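Local coordinates for protein aeromonas extracellular serine protease (PDB 3WQB) that cleaves peptide bonds after paired basic residues, one of them lysine, as a secreted calcium-binding serine protease of the furin subfamily and a probable virulence factor, at residues E242-D247 against G274-L279; S251-L256 against R532-K537; K394-W399 against S409-F414. The protein carries 1 engineered substitution. All blocks are in the same frame, centred on the assembly; numbering follows the deposited sequence.

Contact 1: residues E242-D247 against G274-L279; sequences ENSNLD and GSNIFL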
loop_
_atom_site.group_PDB
_atom_site.type_symbol
_atom_site.label_atom_id
_atom_site.label_comp_id
_atom_site.label_asym_id
_atom_site.label_seq_id
_atom_site.Cartn_x
_atom_site.Cartn_y
_atom_site.Cartn_z
ATOM N N GLU A 242 -2.772 -11.636 4.555
ATOM C CA GLU A 242 -2.367 -10.769 3.458
ATOM C C GLU A 242 -0.899 -10.387 3.567
ATOM O O GLU A 242 -0.516 -9.561 4.391
ATOM C CB GLU A 242 -3.239 -9.524 3.445
ATOM C CG GLU A 242 -2.975 -8.580 2.306
ATOM C CD GLU A 242 -4.042 -7.545 2.220
ATOM O OE1 GLU A 242 -5.034 -7.794 1.502
ATOM O OE2 GLU A 242 -3.910 -6.503 2.896
ATOM N N ASN A 243 -0.077 -11.025 2.746
ATOM C CA ASN A 243 1.259 -10.537 2.515
ATOM C C ASN A 243 1.131 -9.291 1.648
ATOM O O ASN A 243 0.325 -9.266 0.715
ATOM C CB ASN A 243 2.080 -11.616 1.824
ATOM C CG ASN A 243 3.520 -11.232 1.658
ATOM O OD1 ASN A 243 3.847 -10.353 0.861
ATOM N ND2 ASN A 243 4.402 -11.902 2.387
ATOM N N SER A 244 1.891 -8.247 1.975
ATOM C CA SER A 244 1.815 -6.972 1.257
ATOM C C SER A 244 2.292 -6.978 -0.205
ATOM O O SER A 244 2.108 -5.985 -0.921
ATOM C CB SER A 244 2.528 -5.886 2.066
ATOM O OG SER A 244 3.857 -6.251 2.373
ATOM N N ASN A 245 2.904 -8.080 -0.639
ATOM C CA ASN A 245 3.233 -8.269 -2.056
ATOM C C ASN A 245 2.057 -8.790 -2.896
ATOM O O ASN A 245 2.169 -8.885 -4.117
ATOM C CB ASN A 245 4.447 -9.199 -2.228
ATOM C CG ASN A 245 5.771 -8.448 -2.347
ATOM O OD1 ASN A 245 5.842 -7.387 -2.950
ATOM N ND2 ASN A 245 6.839 -9.036 -1.813
ATOM N N LEU A 246 0.929 -9.137 -2.268
ATOM C CA LEU A 246 -0.195 -9.663 -3.054
ATOM C C LEU A 246 -0.870 -8.621 -3.944
ATOM O O LEU A 246 -1.267 -8.930 -5.065
ATOM C CB LEU A 246 -1.235 -10.363 -2.183
ATOM C CG LEU A 246 -0.796 -11.635 -1.466
ATOM C CD1 LEU A 246 -1.931 -12.155 -0.586
ATOM C CD2 LEU A 246 -0.325 -12.700 -2.456
ATOM N N ASP A 247 -0.996 -7.392 -3.457
ATOM C CA ASP A 247 -1.591 -6.324 -4.256
ATOM C C ASP A 247 -0.530 -5.860 -5.253
ATOM O O ASP A 247 0.518 -5.364 -4.835
ATOM C CB ASP A 247 -2.045 -5.179 -3.341
ATOM C CG ASP A 247 -2.532 -3.948 -4.107
ATOM O OD1 ASP A 247 -2.378 -3.869 -5.351
ATOM O OD2 ASP A 247 -3.076 -3.047 -3.432
ATOM N N GLY A 274 5.436 -7.700 4.757
ATOM C CA GLY A 274 6.093 -8.367 3.634
ATOM C C GLY A 274 7.411 -7.714 3.271
ATOM O O GLY A 274 7.792 -6.688 3.835
ATOM N N SER A 275 8.117 -8.328 2.328
ATOM C CA SER A 275 9.450 -7.859 1.940
ATOM C C SER A 275 9.447 -6.492 1.271
ATOM O O SER A 275 10.504 -5.855 1.139
ATOM C CB SER A 275 10.134 -8.876 1.041
ATOM O OG SER A 275 9.420 -9.060 -0.168
ATOM N N ASN A 276 8.264 -6.058 0.834
ATOM C CA ASN A 276 8.102 -4.754 0.188
ATOM C C ASN A 276 7.713 -3.614 1.113
ATOM O O ASN A 276 7.567 -2.495 0.652
ATOM C CB ASN A 276 7.112 -4.836 -0.971
ATOM C CG ASN A 276 5.738 -5.279 -0.545
ATOM O OD1 ASN A 276 5.588 -6.126 0.339
ATOM N ND2 ASN A 276 4.721 -4.746 -1.208
ATOM N N ILE A 277 7.589 -3.879 2.409
ATOM C CA ILE A 277 7.426 -2.799 3.395
ATOM C C ILE A 277 8.718 -1.986 3.412
ATOM O O ILE A 277 9.812 -2.554 3.445
ATOM C CB ILE A 277 7.119 -3.355 4.805
ATOM C CG1 ILE A 277 5.829 -4.187 4.799
ATOM C CG2 ILE A 277 7.036 -2.230 5.845
ATOM C CD1 ILE A 277 4.568 -3.447 4.318
ATOM N N PHE A 278 8.593 -0.663 3.372
ATOM C CA PHE A 278 9.757 0.208 3.460
ATOM C C PHE A 278 9.955 0.737 4.879
ATOM O O PHE A 278 11.082 0.753 5.391
ATOM C CB PHE A 278 9.651 1.365 2.456
ATOM C CG PHE A 278 10.949 2.093 2.236
ATOM C CD1 PHE A 278 11.891 1.578 1.360
ATOM C CD2 PHE A 278 11.242 3.270 2.925
ATOM C CE1 PHE A 278 13.106 2.228 1.159
ATOM C CE2 PHE A 278 12.461 3.932 2.723
ATOM C CZ PHE A 278 13.390 3.395 1.850
ATOM N N LEU A 279 8.860 1.149 5.520
ATOM C CA LEU A 279 8.891 1.717 6.864
ATOM C C LEU A 279 7.638 1.317 7.635
ATOM O O LEU A 279 6.588 1.003 7.042
ATOM C CB LEU A 279 8.959 3.252 6.805
ATOM C CG LEU A 279 10.217 3.914 6.263
ATOM C CD1 LEU A 279 9.901 5.326 5.859
ATOM C CD2 LEU A 279 11.339 3.859 7.296
HETATM O O HOH W 1 7.077 -10.949 1.686
#

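Contact 2: residues S251-L256 against R532-K537; sequences SNFWNL and RMLSNK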
loop_
_atom_site.group_PDB
_atom_site.type_symbol
_atom_site.label_atom_id
_atom_site.label_comp_id
_atom_site.label_asym_id
_atom_site.label_seq_id
_atom_site.Cartn_x
_atom_site.Cartn_y
_atom_site.Cartn_z
ATOM N N SER A 251 4.205 -3.491 -5.376
ATOM C CA SER A 251 5.556 -3.884 -5.812
ATOM C C SER A 251 6.083 -3.023 -6.959
ATOM O O SER A 251 7.047 -3.407 -7.622
ATOM C CB SER A 251 5.596 -5.376 -6.182
ATOM O OG SER A 251 4.645 -5.654 -7.199
ATOM N N ASN A 252 5.476 -1.856 -7.178
ATOM C CA ASN A 252 5.862 -1.024 -8.313
ATOM C C ASN A 252 7.053 -0.112 -8.085
ATOM O O ASN A 252 7.391 0.678 -8.970
ATOM C CB ASN A 252 4.677 -0.208 -8.857
ATOM C CG ASN A 252 4.302 0.953 -7.964
ATOM O OD1 ASN A 252 4.820 1.105 -6.862
ATOM N ND2 ASN A 252 3.393 1.787 -8.448
ATOM N N PHE A 253 7.682 -0.223 -6.916
ATOM C CA PHE A 253 8.844 0.593 -6.522
ATOM C C PHE A 253 8.515 2.049 -6.216
ATOM O O PHE A 253 8.960 2.567 -5.206
ATOM C CB PHE A 253 9.994 0.498 -7.531
ATOM C CG PHE A 253 11.182 1.343 -7.171
ATOM C CD1 PHE A 253 12.004 0.983 -6.102
ATOM C CD2 PHE A 253 11.480 2.506 -7.891
ATOM C CE1 PHE A 253 13.111 1.751 -5.766
ATOM C CE2 PHE A 253 12.579 3.285 -7.552
ATOM C CZ PHE A 253 13.398 2.901 -6.496
ATOM N N TRP A 254 7.751 2.700 -7.090
ATOM C CA TRP A 254 7.402 4.118 -6.904
ATOM C C TRP A 254 6.596 4.321 -5.630
ATOM O O TRP A 254 6.726 5.361 -4.976
ATOM C CB TRP A 254 6.663 4.672 -8.129
ATOM C CG TRP A 254 7.354 4.243 -9.385
ATOM C CD1 TRP A 254 6.876 3.381 -10.326
ATOM C CD2 TRP A 254 8.702 4.565 -9.778
ATOM N NE1 TRP A 254 7.825 3.180 -11.311
ATOM C CE2 TRP A 254 8.956 3.886 -10.991
ATOM C CE3 TRP A 254 9.711 5.379 -9.231
ATOM C CZ2 TRP A 254 10.186 3.989 -11.666
ATOM C CZ3 TRP A 254 10.929 5.494 -9.917
ATOM C CH2 TRP A 254 11.151 4.797 -11.110
ATOM N N ASN A 255 5.798 3.320 -5.242
ATOM C CA ASN A 255 5.096 3.366 -3.971
ATOM C C ASN A 255 6.031 3.054 -2.821
ATOM O O ASN A 255 6.714 2.016 -2.838
ATOM C CB ASN A 255 3.966 2.342 -3.966
ATOM C CG ASN A 255 2.736 2.832 -4.666
ATOM O OD1 ASN A 255 2.428 4.022 -4.619
ATOM N ND2 ASN A 255 2.004 1.919 -5.313
ATOM N N LEU A 256 6.061 3.952 -1.837
ATOM C CA LEU A 256 6.694 3.680 -0.557
ATOM C C LEU A 256 5.617 3.027 0.311
ATOM O O LEU A 256 4.677 3.701 0.751
ATOM C CB LEU A 256 7.195 4.989 0.069
ATOM C CG LEU A 256 8.155 4.898 1.265
ATOM C CD1 LEU A 256 8.780 6.248 1.563
ATOM C CD2 LEU A 256 7.435 4.367 2.499
ATOM N N ARG A 532 4.054 -10.144 -9.626
ATOM C CA ARG A 532 5.184 -9.301 -9.251
ATOM C C ARG A 532 5.322 -9.180 -7.737
ATOM O O ARG A 532 4.318 -9.081 -7.005
ATOM C CB ARG A 532 5.083 -7.914 -9.896
ATOM C CG ARG A 532 6.380 -7.115 -9.825
ATOM C CD ARG A 532 6.272 -5.784 -10.526
ATOM N NE ARG A 532 5.181 -5.000 -9.956
ATOM C CZ ARG A 532 4.656 -3.917 -10.513
ATOM N NH1 ARG A 532 5.118 -3.474 -11.676
ATOM N NH2 ARG A 532 3.658 -3.283 -9.906
ATOM N N MET A 533 6.576 -9.215 -7.280
ATOM C CA MET A 533 6.904 -9.002 -5.876
ATOM C C MET A 533 8.124 -8.092 -5.794
ATOM O O MET A 533 8.946 -8.058 -6.718
ATOM C CB MET A 533 7.192 -10.332 -5.179
ATOM C CG MET A 533 5.989 -11.256 -5.112
ATOM S SD MET A 533 6.413 -13.011 -5.017
ATOM C CE MET A 533 6.880 -13.321 -6.709
ATOM N N LEU A 534 8.234 -7.340 -4.702
ATOM C CA LEU A 534 9.390 -6.477 -4.487
ATOM C C LEU A 534 10.022 -6.786 -3.133
ATOM O O LEU A 534 9.321 -7.136 -2.180
ATOM C CB LEU A 534 8.977 -5.003 -4.587
ATOM C CG LEU A 534 10.094 -3.977 -4.358
ATOM C CD1 LEU A 534 9.940 -2.794 -5.279
ATOM C CD2 LEU A 534 10.171 -3.504 -2.902
ATOM N N SER A 535 11.344 -6.672 -3.054
ATOM C CA SER A 535 12.022 -6.720 -1.768
ATOM C C SER A 535 12.916 -5.513 -1.551
ATOM O O SER A 535 13.658 -5.090 -2.451
ATOM C CB SER A 535 12.849 -7.988 -1.612
ATOM O OG SER A 535 13.568 -7.934 -0.396
ATOM N N ASN A 536 12.856 -4.988 -0.329
ATOM C CA ASN A 536 13.736 -3.924 0.133
ATOM C C ASN A 536 14.938 -4.443 0.925
ATOM O O ASN A 536 15.812 -3.662 1.328
ATOM C CB ASN A 536 12.945 -2.938 0.989
ATOM C CG ASN A 536 11.945 -2.144 0.183
ATOM O OD1 ASN A 536 12.282 -1.623 -0.884
ATOM N ND2 ASN A 536 10.717 -2.018 0.696
ATOM N N LYS A 537 14.964 -5.754 1.179
ATOM C CA LYS A 537 15.961 -6.353 2.067
ATOM C C LYS A 537 17.412 -6.125 1.660
ATOM O O LYS A 537 18.307 -6.153 2.514
ATOM C CB LYS A 537 15.672 -7.850 2.204
ATOM C CG LYS A 537 16.710 -8.662 2.955
ATOM C CD LYS A 537 16.784 -8.278 4.434
ATOM C CE LYS A 537 17.808 -9.126 5.175
ATOM N NZ LYS A 537 17.416 -10.559 5.262
#

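Contact 3: residues K394-W399 against S409-F414; sequences KGLEGW and SPTYGF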
loop_
_atom_site.group_PDB
_atom_site.type_symbol
_atom_site.label_atom_id
_atom_site.label_comp_id
_atom_site.label_asym_id
_atom_site.label_seq_id
_atom_site.Cartn_x
_atom_site.Cartn_y
_atom_site.Cartn_z
ATOM N N LYS A 394 11.701 -21.261 7.941
ATOM C CA LYS A 394 11.284 -19.896 8.211
ATOM C C LYS A 394 10.240 -19.452 7.177
ATOM O O LYS A 394 10.492 -19.507 5.969
ATOM C CB LYS A 394 12.514 -18.993 8.200
ATOM C CG LYS A 394 12.276 -17.550 8.577
ATOM C CD LYS A 394 13.591 -16.875 8.959
ATOM C CE LYS A 394 14.597 -16.895 7.821
ATOM N NZ LYS A 394 15.934 -16.453 8.287
ATOM N N GLY A 395 9.072 -19.046 7.672
ATOM C CA GLY A 395 7.966 -18.562 6.837
ATOM C C GLY A 395 7.883 -17.044 6.808
ATOM O O GLY A 395 7.334 -16.458 5.865
ATOM N N LEU A 396 8.401 -16.414 7.864
ATOM C CA LEU A 396 8.505 -14.954 7.954
ATOM C C LEU A 396 9.660 -14.619 8.878
ATOM O O LEU A 396 9.772 -15.170 9.952
ATOM C CB LEU A 396 7.216 -14.319 8.480
ATOM C CG LEU A 396 7.150 -12.786 8.398
ATOM C CD1 LEU A 396 6.866 -12.340 6.980
ATOM C CD2 LEU A 396 6.106 -12.221 9.359
ATOM N N GLU A 397 10.522 -13.704 8.451
ATOM C CA GLU A 397 11.683 -13.330 9.244
ATOM C C GLU A 397 11.324 -12.404 10.397
ATOM O O GLU A 397 10.266 -11.758 10.399
ATOM C CB GLU A 397 12.733 -12.624 8.371
ATOM C CG GLU A 397 13.098 -13.383 7.100
ATOM C CD GLU A 397 12.325 -12.932 5.865
ATOM O OE1 GLU A 397 11.103 -12.657 5.946
ATOM O OE2 GLU A 397 12.960 -12.863 4.792
ATOM N N GLY A 398 12.222 -12.360 11.378
ATOM C CA GLY A 398 12.268 -11.264 12.332
ATOM C C GLY A 398 13.228 -10.228 11.768
ATOM O O GLY A 398 13.389 -10.122 10.550
ATOM N N TRP A 399 13.890 -9.468 12.638
ATOM C CA TRP A 399 14.919 -8.525 12.191
ATOM C C TRP A 399 16.167 -9.244 11.717
ATOM O O TRP A 399 16.681 -10.135 12.402
ATOM C CB TRP A 399 15.316 -7.592 13.327
ATOM C CG TRP A 399 14.335 -6.504 13.593
ATOM C CD1 TRP A 399 13.445 -6.439 14.624
ATOM C CD2 TRP A 399 14.135 -5.325 12.805
ATOM N NE1 TRP A 399 12.710 -5.283 14.538
ATOM C CE2 TRP A 399 13.114 -4.579 13.432
ATOM C CE3 TRP A 399 14.736 -4.812 11.642
ATOM C CZ2 TRP A 399 12.669 -3.354 12.935
ATOM C CZ3 TRP A 399 14.295 -3.592 11.150
ATOM C CH2 TRP A 399 13.267 -2.874 11.799
ATOM N N SER A 409 13.202 -5.768 8.440
ATOM C CA SER A 409 12.242 -6.828 8.736
ATOM C C SER A 409 11.013 -6.656 7.836
ATOM O O SER A 409 10.662 -5.533 7.474
ATOM C CB SER A 409 11.849 -6.806 10.213
ATOM O OG SER A 409 11.173 -5.600 10.548
ATOM N N PRO A 410 10.353 -7.764 7.465
ATOM C CA PRO A 410 9.128 -7.604 6.682
ATOM C C PRO A 410 8.002 -6.948 7.489
ATOM O O PRO A 410 7.084 -6.381 6.904
ATOM C CB PRO A 410 8.762 -9.045 6.295
ATOM C CG PRO A 410 9.433 -9.885 7.331
ATOM C CD PRO A 410 10.711 -9.189 7.625
ATOM N N THR A 411 8.069 -7.016 8.820
ATOM C CA THR A 411 7.046 -6.376 9.641
ATOM C C THR A 411 7.197 -4.850 9.675
ATOM O O THR A 411 6.208 -4.124 9.515
ATOM C CB THR A 411 7.030 -6.967 11.064
ATOM O OG1 THR A 411 6.697 -8.353 10.980
ATOM C CG2 THR A 411 6.009 -6.255 11.934
ATOM N N TYR A 412 8.419 -4.374 9.898
ATOM C CA TYR A 412 8.662 -2.954 10.145
ATOM C C TYR A 412 9.442 -2.258 9.030
ATOM O O TYR A 412 9.748 -1.071 9.143
ATOM C CB TYR A 412 9.388 -2.783 11.494
ATOM C CG TYR A 412 8.647 -3.409 12.645
ATOM C CD1 TYR A 412 7.488 -2.823 13.145
ATOM C CD2 TYR A 412 9.089 -4.594 13.218
ATOM C CE1 TYR A 412 6.791 -3.396 14.184
ATOM C CE2 TYR A 412 8.399 -5.180 14.261
ATOM C CZ TYR A 412 7.246 -4.569 14.739
ATOM O OH TYR A 412 6.540 -5.129 15.778
ATOM N N GLY A 413 9.771 -2.991 7.966
ATOM C CA GLY A 413 10.673 -2.458 6.950
ATOM C C GLY A 413 12.015 -2.129 7.593
ATOM O O GLY A 413 12.575 -2.927 8.358
ATOM N N PHE A 414 12.531 -0.941 7.285
ATOM C CA PHE A 414 13.761 -0.459 7.901
ATOM C C PHE A 414 13.553 0.021 9.337
ATOM O O PHE A 414 14.522 0.267 10.060
ATOM C CB PHE A 414 14.413 0.618 7.024
ATOM C CG PHE A 414 14.877 0.081 5.706
ATOM C CD1 PHE A 414 14.174 0.356 4.532
ATOM C CD2 PHE A 414 15.977 -0.772 5.647
ATOM C CE1 PHE A 414 14.587 -0.185 3.316
ATOM C CE2 PHE A 414 16.390 -1.322 4.443
ATOM C CZ PHE A 414 15.698 -1.030 3.279
HETATM O O HOH W 2 9.264 -9.164 10.692
#

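Contact 1: residues E242-D247 against G274-L279
The side-chain amides of N245 and N276 lie stacked face on face, their planes only 20° apart and the two side chains sliding past each other in opposite directions, with N245 OD1 3.2 Å from N276 CG. At the edge of the N276 amide, ND2 sends an almost in-plane hydrogen bond of 2.9 Å to S244 O, which receives it from well above its own carbonyl plane. The other end of the same amide is gripped too: S244 OG donates to N276 OD1 at 2.7 Å, so one serine binds both ends of the amide, ND2 having a second partner in the carbonyl of N250; together these bonds define its flip. The fold behind this is a pair of type I turns, N243 to L246 and G274 to I277, set against each other at the entry to strand 277-282, an edge strand of the parallel subtilisin sheet. The first turn is reinforced as an Asx turn, N243 OD1 accepting from N245 N at 2.9 Å. A water accepts from both N243 ND2 and S275 N, while I277 CD1 packs on S244 OG at 3.5 Å. N245 is bound further by two P-domain residues, through ND2 to the carbonyl of L503 and through OD1 to the amide of L534.

Contact 2: residues S251-L256 against R532-K537
R532 lays its guanidinium against the turn at S251 and N252, with N252 CA over one face toward the rim and S251 OG at the edge. That edge carries the bond that joins the segments: R532 NE donates to S251 OG over 2.9 Å, nearly straight at 160° and close to the guanidinium plane. A bend at chi3 (57°) in an otherwise extended chain folds the group back over the turn, where R532 NH2 meets N252 CB at 3.4 Å. The remaining nitrogens are engaged as well, NH2 by the carbonyl of P248 and NH1 by a salt bridge to D197, so the buried charge is probably well compensated and the plane of the group is held from several sides.

Two residues along the strand, L534 faces the same turn. L534 CB abuts S251 CB at 3.8 Å, and L534 CD1 reaches F253 CA at 3.8 Å, lying near the plane of the phenyl ring at its edge. The turn keeps its own shape through an Asx motif, in which N252 OD1 accepts from N255 N at 2.9 Å.

The contact belongs to the seam between the subtilisin domain and the P-domain. Segment 251-256 leads into strand 255-261 of the parallel sheet, with F200 of helix 191-205 packed on N252, W254 and N255. Strand 527-535 approaches from the P-domain, paired antiparallel with strand 471-482, whose Q476 touches both R532 and L534 and donates to the carbonyl of S251.

Contact 3: residues K394-W399 against S409-F414
Chi1 of W399 (-77°) sets CG anti to the carbonyl carbon and swings the indole across S409 and Y412, while S409, with OG between its backbone N and carbonyl carbon (chi1 64°), lies under one face of it. S409 CB makes a CH-pi contact 3.9 Å from the centroid of the W399 six-membered ring, and OG sits over the same face toward the rim. That S409 OG also accepts from Y412 N at 3.1 Å, an ST motif. The Y412 ring plane is within 10° of the indole's, although the side chains cross at about a right angle, and the rings barely overlap; the closest approach is Y412 CB to W399 CZ2, 3.6 Å, with the CD2 edge following. Toward the start of 394-399, P410 CG is met by L396 CD1 at 3.6 Å and by E397 OE1 at 3.5 Å. A water bridges E397 O and T411 OG1.

Outside partners fix the polar ends: W399 NE1 bonds to the V372 carbonyl, Y412 OH to D373 and R267 N, and E397 OE2 to I502 N. Strand 390-396 pairs antiparallel with 379-384, where G395 and L396 both face V379 in a classic beta bulge; segment 409-414, before helix 419-426, bonds through P410 to G274 and through F414 to F278 of edge strand 277-282.

All three contacts are buried and lie away from the annotated sites, with contact 1 nearest the centre of the chain. Contacts 1 and 2 feed neighbouring strands of one parallel sheet, 277-282 and 255-261, and meet directly where S275 bonds to L534 and N536, so contact 1 borders the domain seam from the subtilisin side. Segment 409-414 of contact 3 bonds to edge strand 277-282 and to the turn before it. Their chemistry differs accordingly: amides and hydroxyls join two turns in contact 1, a buried arginine and a leucine cross between domains in contact 2, and rings, proline and a bridging water dominate contact 3, which forms no direct hydrogen bond between its segments.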